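Local atomic coordinates of probable thiosulfate sulfurtransferase (PDB entry 2EG4), a protein that probably transfers sulfur from thiosulfate to cyanide, as rhodanese-family enzymes do, and binds a zinc ion. Residues E5-A17 and G21-A33. Residues are numbered along the deposited sequence; the frame is centred on the assembly and turned at random.
With SO4 (sulfate ion), chain F.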
# COMPACT_ATOMS: atom_id res chain seq x y z
N GLU A 5 -9.26 -10.49 17.64
CA GLU A 5 -9.02 -10.22 19.06
C GLU A 5 -7.74 -9.47 19.40
O GLU A 5 -6.69 -9.68 18.78
CB GLU A 5 -9.02 -11.53 19.85
CG GLU A 5 -10.27 -12.33 19.66
CD GLU A 5 -11.51 -11.51 19.96
OE1 GLU A 5 -11.63 -11.04 21.11
OE2 GLU A 5 -12.33 -11.32 19.03
N ASP A 6 -7.85 -8.61 20.40
CA ASP A 6 -6.73 -7.83 20.94
C ASP A 6 -5.94 -7.10 19.88
O ASP A 6 -4.70 -7.10 19.90
CB ASP A 6 -5.78 -8.75 21.71
CG ASP A 6 -6.49 -9.63 22.71
OD1 ASP A 6 -7.16 -9.08 23.62
OD2 ASP A 6 -6.39 -10.87 22.58
N ALA A 7 -6.65 -6.47 18.96
CA ALA A 7 -5.97 -5.77 17.90
C ALA A 7 -5.47 -4.41 18.33
O ALA A 7 -5.96 -3.81 19.28
CB ALA A 7 -6.91 -5.61 16.71
N VAL A 8 -4.43 -3.95 17.64
CA VAL A 8 -3.94 -2.61 17.88
C VAL A 8 -4.58 -1.90 16.70
O VAL A 8 -4.53 -2.38 15.56
CB VAL A 8 -2.41 -2.49 17.77
CG1 VAL A 8 -2.00 -1.02 17.81
CG2 VAL A 8 -1.75 -3.22 18.96
N LEU A 9 -5.20 -0.77 16.99
CA LEU A 9 -5.88 0.01 15.96
C LEU A 9 -4.97 1.13 15.44
O LEU A 9 -4.30 1.79 16.21
CB LEU A 9 -7.15 0.61 16.55
CG LEU A 9 -8.17 -0.42 17.01
CD1 LEU A 9 -9.24 0.23 17.89
CD2 LEU A 9 -8.78 -1.07 15.81
N VAL A 10 -4.97 1.31 14.12
CA VAL A 10 -4.20 2.36 13.45
C VAL A 10 -5.16 3.15 12.56
O VAL A 10 -5.81 2.60 11.70
CB VAL A 10 -3.06 1.75 12.60
CG1 VAL A 10 -2.35 2.86 11.78
CG2 VAL A 10 -2.08 1.05 13.54
N ASP A 11 -5.21 4.45 12.83
CA ASP A 11 -6.09 5.42 12.15
C ASP A 11 -5.24 6.12 11.08
O ASP A 11 -4.30 6.84 11.42
CB ASP A 11 -6.51 6.43 13.23
CG ASP A 11 -7.60 7.39 12.77
OD1 ASP A 11 -7.65 7.75 11.57
OD2 ASP A 11 -8.41 7.79 13.65
N THR A 12 -5.58 5.94 9.79
CA THR A 12 -4.77 6.55 8.73
C THR A 12 -5.30 7.88 8.20
O THR A 12 -4.83 8.39 7.18
CB THR A 12 -4.58 5.55 7.56
OG1 THR A 12 -5.81 5.35 6.86
CG2 THR A 12 -4.18 4.19 8.12
N ARG A 13 -6.28 8.45 8.89
CA ARG A 13 -6.85 9.73 8.47
C ARG A 13 -5.89 10.87 8.77
O ARG A 13 -4.93 10.71 9.53
CB ARG A 13 -8.17 9.98 9.22
CG ARG A 13 -9.23 8.92 8.93
CD ARG A 13 -10.49 9.21 9.77
NE ARG A 13 -10.19 9.09 11.20
CZ ARG A 13 -10.91 9.65 12.18
NH1 ARG A 13 -12.00 10.36 11.88
NH2 ARG A 13 -10.56 9.50 13.44
N PRO A 14 -6.14 12.04 8.18
CA PRO A 14 -5.27 13.20 8.45
C PRO A 14 -5.34 13.51 9.95
O PRO A 14 -6.36 13.25 10.63
CB PRO A 14 -5.90 14.30 7.59
CG PRO A 14 -6.44 13.54 6.42
CD PRO A 14 -7.08 12.32 7.08
N ARG A 15 -4.27 14.07 10.49
CA ARG A 15 -4.22 14.36 11.92
C ARG A 15 -5.41 15.15 12.47
O ARG A 15 -5.88 14.86 13.56
CB ARG A 15 -2.89 15.04 12.29
CG ARG A 15 -2.75 15.38 13.77
CD ARG A 15 -1.27 15.49 14.19
NE ARG A 15 -0.72 14.20 14.59
CZ ARG A 15 -1.00 13.58 15.74
NH1 ARG A 15 -1.83 14.15 16.61
NH2 ARG A 15 -0.46 12.40 16.02
N PRO A 16 -5.89 16.17 11.74
CA PRO A 16 -7.04 16.94 12.26
C PRO A 16 -8.22 16.04 12.59
O PRO A 16 -8.85 16.17 13.64
CB PRO A 16 -7.36 17.89 11.10
CG PRO A 16 -6.02 18.15 10.51
CD PRO A 16 -5.38 16.76 10.49
N ALA A 17 -8.53 15.13 11.68
CA ALA A 17 -9.63 14.20 11.89
C ALA A 17 -9.34 13.30 13.08
O ALA A 17 -10.20 13.05 13.91
CB ALA A 17 -9.85 13.37 10.64
N GLY A 21 -11.40 13.06 17.07
CA GLY A 21 -11.97 11.87 17.66
C GLY A 21 -11.52 10.61 16.92
O GLY A 21 -11.72 10.49 15.71
N HIS A 22 -10.92 9.68 17.66
CA HIS A 22 -10.45 8.42 17.10
C HIS A 22 -10.89 7.26 17.99
O HIS A 22 -11.40 7.45 19.11
CB HIS A 22 -8.92 8.43 16.96
CG HIS A 22 -8.19 8.92 18.18
ND1 HIS A 22 -7.86 8.11 19.24
CD2 HIS A 22 -7.70 10.15 18.49
CE1 HIS A 22 -7.20 8.81 20.15
NE2 HIS A 22 -7.09 10.05 19.71
N LEU A 23 -10.72 6.03 17.52
CA LEU A 23 -11.13 4.91 18.36
C LEU A 23 -10.22 4.85 19.59
O LEU A 23 -9.03 5.16 19.53
CB LEU A 23 -11.11 3.60 17.59
CG LEU A 23 -12.41 3.28 16.82
CD1 LEU A 23 -12.70 4.37 15.77
CD2 LEU A 23 -12.27 1.93 16.14
N PRO A 24 -10.78 4.46 20.74
CA PRO A 24 -9.93 4.39 21.95
C PRO A 24 -8.68 3.56 21.72
O PRO A 24 -8.75 2.42 21.25
CB PRO A 24 -10.86 3.76 22.99
CG PRO A 24 -12.22 4.30 22.58
CD PRO A 24 -12.19 4.18 21.05
N GLY A 25 -7.53 4.13 22.06
CA GLY A 25 -6.28 3.40 21.92
C GLY A 25 -5.68 3.39 20.52
O GLY A 25 -4.59 2.86 20.32
N ALA A 26 -6.38 3.97 19.55
CA ALA A 26 -5.85 3.96 18.18
C ALA A 26 -4.66 4.89 17.99
O ALA A 26 -4.63 6.00 18.50
CB ALA A 26 -6.96 4.33 17.19
N ARG A 27 -3.65 4.40 17.27
CA ARG A 27 -2.48 5.22 16.98
C ARG A 27 -2.75 5.93 15.66
O ARG A 27 -3.50 5.41 14.84
CB ARG A 27 -1.23 4.35 16.78
CG ARG A 27 -0.60 3.77 18.03
CD ARG A 27 -1.44 2.68 18.63
NE ARG A 27 -0.62 1.80 19.46
CZ ARG A 27 -1.05 1.19 20.56
NH1 ARG A 27 -2.28 1.39 20.99
NH2 ARG A 27 -0.25 0.35 21.20
N HIS A 28 -2.12 7.08 15.46
CA HIS A 28 -2.25 7.81 14.20
C HIS A 28 -1.06 7.45 13.34
O HIS A 28 0.08 7.53 13.80
CB HIS A 28 -2.18 9.31 14.40
CG HIS A 28 -2.25 10.08 13.12
ND1 HIS A 28 -1.17 10.77 12.60
CD2 HIS A 28 -3.24 10.19 12.21
CE1 HIS A 28 -1.50 11.28 11.43
NE2 HIS A 28 -2.75 10.94 11.16
N LEU A 29 -1.31 7.06 12.09
CA LEU A 29 -0.21 6.75 11.17
C LEU A 29 -0.65 6.90 9.71
O LEU A 29 -1.62 6.26 9.29
CB LEU A 29 0.29 5.32 11.36
CG LEU A 29 1.48 4.97 10.44
CD1 LEU A 29 2.71 5.85 10.77
CD2 LEU A 29 1.81 3.49 10.59
N ASP A 30 0.07 7.72 8.95
CA ASP A 30 -0.19 7.88 7.50
C ASP A 30 1.16 7.78 6.78
O ASP A 30 2.02 8.68 6.89
CB ASP A 30 -0.84 9.23 7.19
CG ASP A 30 -1.09 9.41 5.69
OD1 ASP A 30 -0.42 8.73 4.89
OD2 ASP A 30 -1.93 10.24 5.31
N LEU A 31 1.39 6.66 6.08
CA LEU A 31 2.65 6.46 5.39
C LEU A 31 2.63 6.79 3.90
O LEU A 31 3.35 6.16 3.13
CB LEU A 31 3.15 5.02 5.58
CG LEU A 31 3.53 4.70 7.02
CD1 LEU A 31 3.93 3.23 7.17
CD2 LEU A 31 4.66 5.67 7.45
N SER A 32 1.81 7.78 3.52
CA SER A 32 1.74 8.18 2.10
C SER A 32 3.02 8.87 1.59
O SER A 32 3.33 8.84 0.39
CB SER A 32 0.59 9.18 1.88
OG SER A 32 -0.68 8.66 2.20
N ALA A 33 3.74 9.50 2.50
CA ALA A 33 4.90 10.31 2.11
C ALA A 33 6.22 9.72 1.61
O ALA A 33 6.75 10.16 0.58
CB ALA A 33 5.20 11.29 3.23
S SO4 F . 1.86 12.18 13.18
O1 SO4 F . 1.01 13.31 12.69
O2 SO4 F . 2.55 11.53 12.02
O3 SO4 F . 2.89 12.72 14.13
O4 SO4 F . 1.01 11.17 13.89
O HOH W 1 -5.25 0.07 19.71
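Strands 8-11 and 27-28 pair in parallel, with Arg27 N giving to Leu9 O (2.9 Å), Asp11 N to Arg27 O (2.8 Å, N-H...O 179°) and Leu29 N to Asp11 O. Beyond the pairing, Arg13 forms a side-on, two-nitrogen salt bridge with Asp11, NE to OD1 and NH2 to OD2, both on syn lone pairs and within 6° of the guanidinium plane. The Arg13 backbone N closes an Asx turn on the same OD1. In that plane too, Arg13 NH2 donates to Gly21 O at 2.7 Å, tying the loop after strand 8-11 to the first residue past helix 15-20. A methionine in place of Arg13 would probably leave the Asp11 carboxylate without its charged mate and Gly21 O without this donor. Strand 8-11, helix 15-20 and strand 27-28 form a beta-alpha-beta unit at one edge of the rhodanese-like domain's parallel sheet. His28 CG stands anti to its backbone N (chi1 177°), carrying the ring to Arg13 O, which NE2 meets in the ring plane at 2.7 Å. His28 ND1 and Arg15 NH2 both donate to O4 of a sulfate, probably from the crystallisation liquor, and Arg15 NE donates to its O1 (2.7 Å). Val8 CG1 lies over one face of the Arg27 guanidinium, whose NE donates to Leu58 O.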